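Local coordinates for protein leucine aminopeptidase 1 (Caenorhabditis elegans, PDB 2HC9) that removes N-terminal amino acids, preferably leucine, from peptides as a two-zinc aminopeptidase of the M17 family and probably serves as a digestive enzyme, at residues A[13-17]-A[105-110]; A[172-177]-A[280-284]; A[232-238]-A[298-304]. The protein carries 1 engineered substitution. All coordinates share one frame; numbering follows the deposited sequence.

Contact 1 of 3, residues A[13-17]-A[105-110]; sequences VGDGL and DTKNVH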
loop_
_atom_site.group_PDB
_atom_site.type_symbol
_atom_site.label_atom_id
_atom_site.label_comp_id
_atom_site.label_asym_id
_atom_site.label_seq_id
_atom_site.Cartn_x
_atom_site.Cartn_y
_atom_site.Cartn_z
ATOM N N VAL A 13 55.698 -3.988 -16.711
ATOM C CA VAL A 13 55.012 -4.812 -15.724
ATOM C C VAL A 13 55.602 -6.216 -15.740
ATOM O O VAL A 13 56.481 -6.512 -16.543
ATOM C CB VAL A 13 53.464 -4.792 -15.907
ATOM C CG1 VAL A 13 52.971 -3.336 -15.875
ATOM C CG2 VAL A 13 53.067 -5.439 -17.224
ATOM N N GLY A 14 55.135 -7.080 -14.855
ATOM C CA GLY A 14 55.654 -8.459 -14.812
ATOM C C GLY A 14 55.512 -9.253 -16.103
ATOM O O GLY A 14 54.792 -8.853 -17.038
ATOM N N ASP A 15 56.209 -10.386 -16.154
ATOM C CA ASP A 15 55.829 -11.504 -17.007
ATOM C C ASP A 15 54.353 -11.838 -16.790
ATOM O O ASP A 15 53.796 -11.586 -15.713
ATOM C CB ASP A 15 56.670 -12.739 -16.647
ATOM C CG ASP A 15 58.122 -12.606 -17.070
ATOM O OD1 ASP A 15 58.391 -11.973 -18.116
ATOM O OD2 ASP A 15 58.998 -13.143 -16.356
ATOM N N GLY A 16 53.725 -12.410 -17.804
ATOM C CA GLY A 16 52.375 -12.926 -17.641
ATOM C C GLY A 16 51.409 -12.127 -18.492
ATOM O O GLY A 16 51.687 -10.972 -18.838
ATOM N N LEU A 17 50.287 -12.755 -18.840
ATOM C CA LEU A 17 49.280 -12.143 -19.709
ATOM C C LEU A 17 48.834 -10.830 -19.079
ATOM O O LEU A 17 48.494 -10.783 -17.885
ATOM C CB LEU A 17 48.074 -13.070 -19.872
ATOM C CG LEU A 17 47.068 -12.684 -20.964
ATOM C CD1 LEU A 17 47.728 -12.657 -22.359
ATOM C CD2 LEU A 17 45.888 -13.686 -20.942
ATOM N N ASP A 105 42.630 -15.886 -17.404
ATOM C CA ASP A 105 44.060 -16.129 -17.218
ATOM C C ASP A 105 44.938 -14.868 -17.264
ATOM O O ASP A 105 46.170 -14.959 -17.319
ATOM C CB ASP A 105 44.561 -17.154 -18.248
ATOM C CG ASP A 105 44.259 -16.746 -19.690
ATOM O OD1 ASP A 105 43.447 -15.820 -19.914
ATOM O OD2 ASP A 105 44.848 -17.352 -20.618
ATOM N N THR A 106 44.315 -13.691 -17.254
ATOM C CA THR A 106 45.054 -12.442 -17.037
ATOM C C THR A 106 45.856 -12.465 -15.728
ATOM O O THR A 106 45.315 -12.788 -14.670
ATOM C CB THR A 106 44.088 -11.240 -16.993
ATOM O OG1 THR A 106 43.291 -11.233 -18.185
ATOM C CG2 THR A 106 44.870 -9.937 -16.895
ATOM N N LYS A 107 47.139 -12.111 -15.806
ATOM C CA LYS A 107 47.975 -11.984 -14.607
ATOM C C LYS A 107 48.083 -10.530 -14.158
ATOM O O LYS A 107 48.061 -10.245 -12.949
ATOM C CB LYS A 107 49.398 -12.541 -14.872
ATOM C CG LYS A 107 49.437 -13.976 -15.378
ATOM C CD LYS A 107 48.712 -14.930 -14.433
ATOM C CE LYS A 107 48.837 -16.376 -14.914
ATOM N NZ LYS A 107 48.440 -17.394 -13.886
ATOM N N ASN A 108 48.246 -9.635 -15.138
ATOM C CA ASN A 108 48.551 -8.218 -14.897
ATOM C C ASN A 108 47.490 -7.315 -15.526
ATOM O O ASN A 108 47.065 -7.534 -16.671
ATOM C CB ASN A 108 49.903 -7.841 -15.523
ATOM C CG ASN A 108 51.017 -8.794 -15.127
ATOM O OD1 ASN A 108 51.685 -9.382 -15.983
ATOM N ND2 ASN A 108 51.230 -8.942 -13.837
ATOM N N VAL A 109 47.083 -6.278 -14.796
ATOM C CA VAL A 109 46.381 -5.149 -15.426
ATOM C C VAL A 109 47.238 -3.901 -15.367
ATOM O O VAL A 109 47.650 -3.461 -14.297
ATOM C CB VAL A 109 45.010 -4.876 -14.810
ATOM C CG1 VAL A 109 44.248 -3.843 -15.678
ATOM C CG2 VAL A 109 44.236 -6.182 -14.738
ATOM N N HIS A 110 47.517 -3.347 -16.535
ATOM C CA HIS A 110 48.371 -2.184 -16.623
ATOM C C HIS A 110 47.520 -0.967 -17.034
ATOM O O HIS A 110 46.961 -0.950 -18.147
ATOM C CB HIS A 110 49.464 -2.449 -17.671
ATOM C CG HIS A 110 50.595 -1.460 -17.630
ATOM N ND1 HIS A 110 51.616 -1.466 -18.557
ATOM C CD2 HIS A 110 50.876 -0.452 -16.767
ATOM C CE1 HIS A 110 52.475 -0.499 -18.270
ATOM N NE2 HIS A 110 52.048 0.132 -17.192
#

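Contact 2 of 3, residues A[172-177]-A[280-284]; sequences ETARLI and AGMLE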
loop_
_atom_site.group_PDB
_atom_site.type_symbol
_atom_site.label_atom_id
_atom_site.label_comp_id
_atom_site.label_asym_id
_atom_site.label_seq_id
_atom_site.Cartn_x
_atom_site.Cartn_y
_atom_site.Cartn_z
ATOM N N GLU A 172 39.765 -0.996 0.902
ATOM C CA GLU A 172 39.426 -1.498 2.240
ATOM C C GLU A 172 38.045 -1.032 2.714
ATOM O O GLU A 172 37.262 -1.823 3.246
ATOM C CB GLU A 172 40.486 -1.059 3.271
ATOM C CG GLU A 172 41.814 -1.886 3.167
ATOM C CD GLU A 172 41.595 -3.312 3.621
ATOM O OE1 GLU A 172 41.653 -3.541 4.850
ATOM O OE2 GLU A 172 41.272 -4.177 2.767
ATOM N N THR A 173 37.762 0.253 2.533
ATOM C CA THR A 173 36.425 0.789 2.871
ATOM C C THR A 173 35.356 -0.032 2.142
ATOM O O THR A 173 34.387 -0.488 2.755
ATOM C CB THR A 173 36.297 2.273 2.409
ATOM O OG1 THR A 173 37.292 3.060 3.062
ATOM C CG2 THR A 173 34.922 2.844 2.794
ATOM N N ALA A 174 35.529 -0.201 0.827
ATOM C CA ALA A 174 34.579 -0.968 0.015
ATOM C C ALA A 174 34.480 -2.440 0.444
ATOM O O ALA A 174 33.382 -3.000 0.490
ATOM C CB ALA A 174 34.943 -0.867 -1.471
ATOM N N ARG A 175 35.619 -3.068 0.749
ATOM C CA ARG A 175 35.602 -4.458 1.239
ATOM C C ARG A 175 34.751 -4.610 2.504
ATOM O O ARG A 175 33.941 -5.561 2.632
ATOM C CB ARG A 175 37.043 -4.938 1.545
ATOM C CG ARG A 175 37.079 -6.340 2.214
ATOM C CD ARG A 175 38.509 -6.793 2.542
ATOM N NE ARG A 175 39.177 -5.966 3.551
ATOM C CZ ARG A 175 38.966 -6.030 4.876
ATOM N NH1 ARG A 175 38.079 -6.872 5.405
ATOM N NH2 ARG A 175 39.660 -5.252 5.685
ATOM N N LEU A 176 34.956 -3.691 3.454
ATOM C CA LEU A 176 34.224 -3.724 4.718
ATOM C C LEU A 176 32.721 -3.580 4.427
ATOM O O LEU A 176 31.903 -4.289 4.988
ATOM C CB LEU A 176 34.723 -2.609 5.669
ATOM C CG LEU A 176 36.191 -2.810 6.154
ATOM C CD1 LEU A 176 36.648 -1.536 6.901
ATOM C CD2 LEU A 176 36.266 -4.017 7.084
ATOM N N ILE A 177 32.382 -2.664 3.526
ATOM C CA ILE A 177 30.985 -2.440 3.140
ATOM C C ILE A 177 30.375 -3.665 2.463
ATOM O O ILE A 177 29.239 -4.037 2.782
ATOM C CB ILE A 177 30.869 -1.182 2.247
ATOM C CG1 ILE A 177 31.090 0.064 3.133
ATOM C CG2 ILE A 177 29.496 -1.126 1.469
ATOM C CD1 ILE A 177 31.329 1.348 2.313
ATOM N N ALA A 280 33.476 2.694 8.184
ATOM C CA ALA A 280 34.553 2.169 7.314
ATOM C C ALA A 280 35.325 3.318 6.676
ATOM O O ALA A 280 36.565 3.302 6.616
ATOM C CB ALA A 280 33.957 1.252 6.213
ATOM N N GLY A 281 34.603 4.305 6.159
ATOM C CA GLY A 281 35.268 5.419 5.453
ATOM C C GLY A 281 36.104 6.284 6.392
ATOM O O GLY A 281 37.212 6.707 6.028
ATOM N N MET A 282 35.613 6.523 7.609
ATOM C CA MET A 282 36.382 7.309 8.600
ATOM C C MET A 282 37.643 6.552 9.046
ATOM O O MET A 282 38.735 7.134 9.131
ATOM C CB MET A 282 35.527 7.671 9.834
ATOM C CG MET A 282 34.409 8.722 9.541
ATOM S SD MET A 282 35.015 10.125 8.568
ATOM C CE MET A 282 34.263 11.535 9.400
ATOM N N LEU A 283 37.485 5.260 9.322
ATOM C CA LEU A 283 38.621 4.395 9.689
ATOM C C LEU A 283 39.714 4.420 8.626
ATOM O O LEU A 283 40.918 4.556 8.939
ATOM C CB LEU A 283 38.123 2.949 9.859
ATOM C CG LEU A 283 39.212 1.902 10.141
ATOM C CD1 LEU A 283 39.909 2.269 11.457
ATOM C CD2 LEU A 283 38.664 0.472 10.128
ATOM N N GLU A 284 39.316 4.270 7.361
ATOM C CA GLU A 284 40.298 4.201 6.282
ATOM C C GLU A 284 40.867 5.546 5.881
ATOM O O GLU A 284 42.015 5.624 5.437
ATOM C CB GLU A 284 39.748 3.430 5.071
ATOM C CG GLU A 284 39.308 1.988 5.436
ATOM C CD GLU A 284 40.474 1.089 5.877
ATOM O OE1 GLU A 284 41.619 1.347 5.452
ATOM O OE2 GLU A 284 40.218 0.105 6.615
HETATM O O HOH W 1 41.954 -1.752 6.955
#

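Contact 3 of 3, residues A[232-238]-A[298-304]; sequences AFVVLSH and LHACLCI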
loop_
_atom_site.group_PDB
_atom_site.type_symbol
_atom_site.label_atom_id
_atom_site.label_comp_id
_atom_site.label_asym_id
_atom_site.label_seq_id
_atom_site.Cartn_x
_atom_site.Cartn_y
_atom_site.Cartn_z
ATOM N N ALA A 232 29.773 -1.596 20.488
ATOM C CA ALA A 232 31.101 -1.123 20.891
ATOM C C ALA A 232 31.294 0.289 20.432
ATOM O O ALA A 232 30.707 0.729 19.436
ATOM C CB ALA A 232 32.213 -2.009 20.288
ATOM N N PHE A 233 32.142 0.997 21.163
ATOM C CA PHE A 233 32.664 2.275 20.737
ATOM C C PHE A 233 34.196 2.152 20.717
ATOM O O PHE A 233 34.810 1.750 21.717
ATOM C CB PHE A 233 32.248 3.322 21.764
ATOM C CG PHE A 233 32.691 4.732 21.433
ATOM C CD1 PHE A 233 32.218 5.388 20.294
ATOM C CD2 PHE A 233 33.528 5.415 22.297
ATOM C CE1 PHE A 233 32.558 6.710 20.013
ATOM C CE2 PHE A 233 33.889 6.737 22.034
ATOM C CZ PHE A 233 33.423 7.391 20.888
ATOM N N VAL A 234 34.786 2.444 19.567
ATOM C CA VAL A 234 36.239 2.306 19.400
ATOM C C VAL A 234 36.822 3.666 19.088
ATOM O O VAL A 234 36.347 4.356 18.173
ATOM C CB VAL A 234 36.565 1.343 18.238
ATOM C CG1 VAL A 234 38.097 1.305 17.947
ATOM C CG2 VAL A 234 36.017 -0.065 18.558
ATOM N N VAL A 235 37.873 4.044 19.814
ATOM C CA VAL A 235 38.573 5.305 19.531
ATOM C C VAL A 235 40.014 4.951 19.147
ATOM O O VAL A 235 40.683 4.257 19.914
ATOM C CB VAL A 235 38.598 6.232 20.773
ATOM C CG1 VAL A 235 39.263 7.582 20.429
ATOM C CG2 VAL A 235 37.169 6.457 21.293
ATOM N N LEU A 236 40.471 5.436 17.998
ATOM C CA LEU A 236 41.909 5.420 17.678
ATOM C C LEU A 236 42.380 6.852 17.780
ATOM O O LEU A 236 41.850 7.722 17.090
ATOM C CB LEU A 236 42.137 4.924 16.248
ATOM C CG LEU A 236 41.368 3.643 15.880
ATOM C CD1 LEU A 236 41.716 3.252 14.443
ATOM C CD2 LEU A 236 41.687 2.501 16.884
ATOM N N SER A 237 43.383 7.096 18.625
ATOM C CA SER A 237 43.896 8.466 18.799
ATOM C C SER A 237 45.348 8.599 18.360
ATOM O O SER A 237 46.199 7.767 18.737
ATOM C CB SER A 237 43.746 8.912 20.254
ATOM O OG SER A 237 42.359 8.993 20.603
ATOM N N HIS A 238 45.581 9.642 17.555
ATOM C CA HIS A 238 46.898 10.062 17.050
ATOM C C HIS A 238 47.161 11.419 17.701
ATOM O O HIS A 238 46.731 12.467 17.205
ATOM C CB HIS A 238 46.830 10.185 15.523
ATOM C CG HIS A 238 48.075 10.731 14.876
ATOM N ND1 HIS A 238 49.204 9.964 14.661
ATOM C CD2 HIS A 238 48.349 11.958 14.362
ATOM C CE1 HIS A 238 50.122 10.694 14.043
ATOM N NE2 HIS A 238 49.624 11.904 13.836
ATOM N N LEU A 298 44.487 13.820 15.888
ATOM C CA LEU A 298 43.431 13.234 15.046
ATOM C C LEU A 298 42.872 12.025 15.769
ATOM O O LEU A 298 43.638 11.211 16.305
ATOM C CB LEU A 298 43.980 12.805 13.675
ATOM C CG LEU A 298 42.955 12.254 12.671
ATOM C CD1 LEU A 298 41.919 13.346 12.287
ATOM C CD2 LEU A 298 43.658 11.674 11.412
ATOM N N HIS A 299 41.540 11.893 15.764
ATOM C CA HIS A 299 40.889 10.737 16.402
ATOM C C HIS A 299 39.886 10.116 15.415
ATOM O O HIS A 299 39.165 10.840 14.721
ATOM C CB HIS A 299 40.119 11.150 17.664
ATOM C CG HIS A 299 40.897 12.014 18.619
ATOM N ND1 HIS A 299 41.686 11.489 19.624
ATOM C CD2 HIS A 299 40.971 13.362 18.746
ATOM C CE1 HIS A 299 42.220 12.479 20.325
ATOM N NE2 HIS A 299 41.807 13.627 19.808
ATOM N N ALA A 300 39.846 8.789 15.354
ATOM C CA ALA A 300 38.738 8.078 14.685
ATOM C C ALA A 300 37.856 7.520 15.797
ATOM O O ALA A 300 38.357 6.830 16.694
ATOM C CB ALA A 300 39.269 6.961 13.785
ATOM N N CYS A 301 36.555 7.840 15.764
ATOM C CA CYS A 301 35.633 7.376 16.797
ATOM C C CYS A 301 34.540 6.588 16.083
ATOM O O CYS A 301 33.769 7.164 15.314
ATOM C CB CYS A 301 34.963 8.555 17.532
ATOM S SG CYS A 301 36.142 9.702 18.292
ATOM N N LEU A 302 34.494 5.286 16.318
ATOM C CA LEU A 302 33.614 4.396 15.558
ATOM C C LEU A 302 32.509 3.877 16.449
ATOM O O LEU A 302 32.780 3.271 17.475
ATOM C CB LEU A 302 34.401 3.227 14.957
ATOM C CG LEU A 302 35.623 3.683 14.129
ATOM C CD1 LEU A 302 36.295 2.450 13.543
ATOM C CD2 LEU A 302 35.318 4.709 13.024
ATOM N N CYS A 303 31.253 4.125 16.053
ATOM C CA CYS A 303 30.120 3.688 16.850
ATOM C C CYS A 303 29.588 2.430 16.183
ATOM O O CYS A 303 29.029 2.515 15.087
ATOM C CB CYS A 303 29.052 4.803 16.857
ATOM S SG CYS A 303 29.724 6.407 17.417
ATOM N N ILE A 304 29.789 1.274 16.821
ATOM C CA ILE A 304 29.664 -0.026 16.119
ATOM C C ILE A 304 28.555 -0.853 16.793
ATOM O O ILE A 304 28.682 -1.255 17.943
ATOM C CB ILE A 304 30.976 -0.819 16.151
ATOM C CG1 ILE A 304 32.078 -0.048 15.397
ATOM C CG2 ILE A 304 30.790 -2.209 15.481
ATOM C CD1 ILE A 304 33.509 -0.626 15.644
#

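Contact 1 of 3, residues A[13-17]-A[105-110]
Val-13 and His-110 meet methyl over ring: CG1 of Val-13 stands 3.5 Å from the centroid of the His-110 imidazole, 9° off the ring normal, so this is a CH-pi contact over the centre of one face. The valine torsion accounts for it, because chi1 of -55° sets CG1 anti to the carbonyl carbon and aims it at the ring. NE2 of the ring is hydrogen-bonded to OD2 of Asp-149, which is likely to limit its rotation.

At the other end of the contact Leu-17 lies across Asp-105, its CD2 coming 3.4 Å from OD1 of the carboxylate; the charge itself is paired with Arg-58 of a second subunit, which also packs on Leu-17. Between these two side-chain pairs the carbonyl of Leu-17 takes two backbone donors, Lys-107 N at 2.8 Å and Asn-108 N at 3.0 Å from its O. The Asn-108 donor lies in the carbonyl plane, whereas that of Lys-107 is tilted 21° from it. The pairing goes on as parallel strand bonding of Asn-108 and His-110 with Ser-19, placing the contact near the N-terminal ends of strands 18-25 and 108-114 in the mixed sheet of the macro-like N-terminal domain of M17 aminopeptidases.

Contact 2 of 3, residues A[172-177]-A[280-284]
Glu-284 reaches from helix 280-284 across the side of helix 172-177, and each step of its side chain has a neighbour there. CB begins 3.2 Å from OG1 of Thr-173, and CG remains beside the same hydroxyl at 3.3 Å; the two side chains run antiparallel alongside one another. That hydroxyl is not bonded to the glutamate but to the carbonyl of Ser-169, one turn back in its own helix. A bend at chi2 (-65°) then turns the carboxylate toward Glu-172, where CD lies 3.4 Å from CB of Glu-172, a van der Waals contact of the carboxylate carbon with a methylene, not a polar bond. OE1 stays near that same CB, while OE2 also approaches CD1 of Leu-176.

The two carboxylates stand nearly perpendicular, with planes 86° apart, and Glu-172 OE1 is 4.3 Å from Glu-284 OE2. A water lies between them, 2.6 Å from Glu-284 OE2 and 2.8 Å from Glu-172 OE1, and bridges the two oxygens. Charge at Glu-172 is further offset by Arg-175, which grips it side-on through NE and NH2, one nitrogen to each oxygen, and by Lys-133; both would be expected to ease the repulsion.

Farther along, Ala-280 CB packs on Leu-176 CD1 at 3.9 Å, and Thr-173 CG2 rests against the backbone of Gly-281. With Ala-280 and Gly-281 at the interface, the axes of the short segments approach to 8.8 Å and run roughly antiparallel, 150° apart. Pro-473 of helix 473-480 touches both Thr-173 and Glu-284, helix 186-199 packs on Leu-176 and Leu-283, and the CB of Met-282 is directed away from helix 157-178, its side chain touching Phe-358 and Met-360 of strand 356-361, so helix 277-290 lies between helix 157-178 and the catalytic sheet.

Contact 3 of 3, residues A[232-238]-A[298-304]
With chi1 at -178°, CG of Phe-233 lies opposite the backbone nitrogen and the ring reaches toward strand 298-304, while chi1 of -55° at Cys-303 turns SG to meet it. The sulfur lies 5.0 Å from the ring centroid and 81° off the normal, hence a sulfur-aromatic contact at the edge. Further round the ring, CZ of Phe-233 packs on CB of Cys-301 at 3.9 Å. With Tyr-347 meeting Phe-233 edge-to-face, an alanine here would probably leave Cys-303 SG and the tyrosine without their aromatic partner and open a gap beside Cys-301.

On the same face of the sheet Ser-237 OG and His-299 ND1 are hydrogen-bonded at 2.8 Å, the hydroxyl in the imidazole plane at the ring edge; either could be the donor. The opposite face is apolar along much of its length, with Val-234 CG2 meeting Ile-304 CD1 at 3.9 Å.

Paired backbone bonds join Ala-232 to Ile-304, Val-234 to Leu-302, Leu-236 to Ala-300 and His-238 to Leu-298; Val-234 O accepts from Leu-302 N at 2.8 Å, for example. The short segments form a regular antiparallel pair without a bulge. Strand 232-238 also bonds to strand 203-208, and strand 297-307 to the parallel strand 246-254, so the contact marks the antiparallel-to-parallel change in the mixed sheet of the M17 catalytic domain, whose helices pack on both faces.

Overall arrangement
From the N terminus, contact 1 closes first, joining the loop before strand 18-25 to the start of strand 108-114 across 87 intervening residues of the N-terminal domain. The chain then enters helix 157-178, which opens contact 2. Strand 232-238 opens contact 3 before helix 277-290 closes contact 2, and strand 297-307 closes contact 3 last, so contacts 2 and 3 cross. They also touch in space: Leu-283 CD1 lies 3.6 Å from Leu-236 CD1, tying the helix pair to the catalytic sheet. Contact 1 stands apart, its centre about 27 Å from that of contact 2 and about 39 Å from that of contact 3.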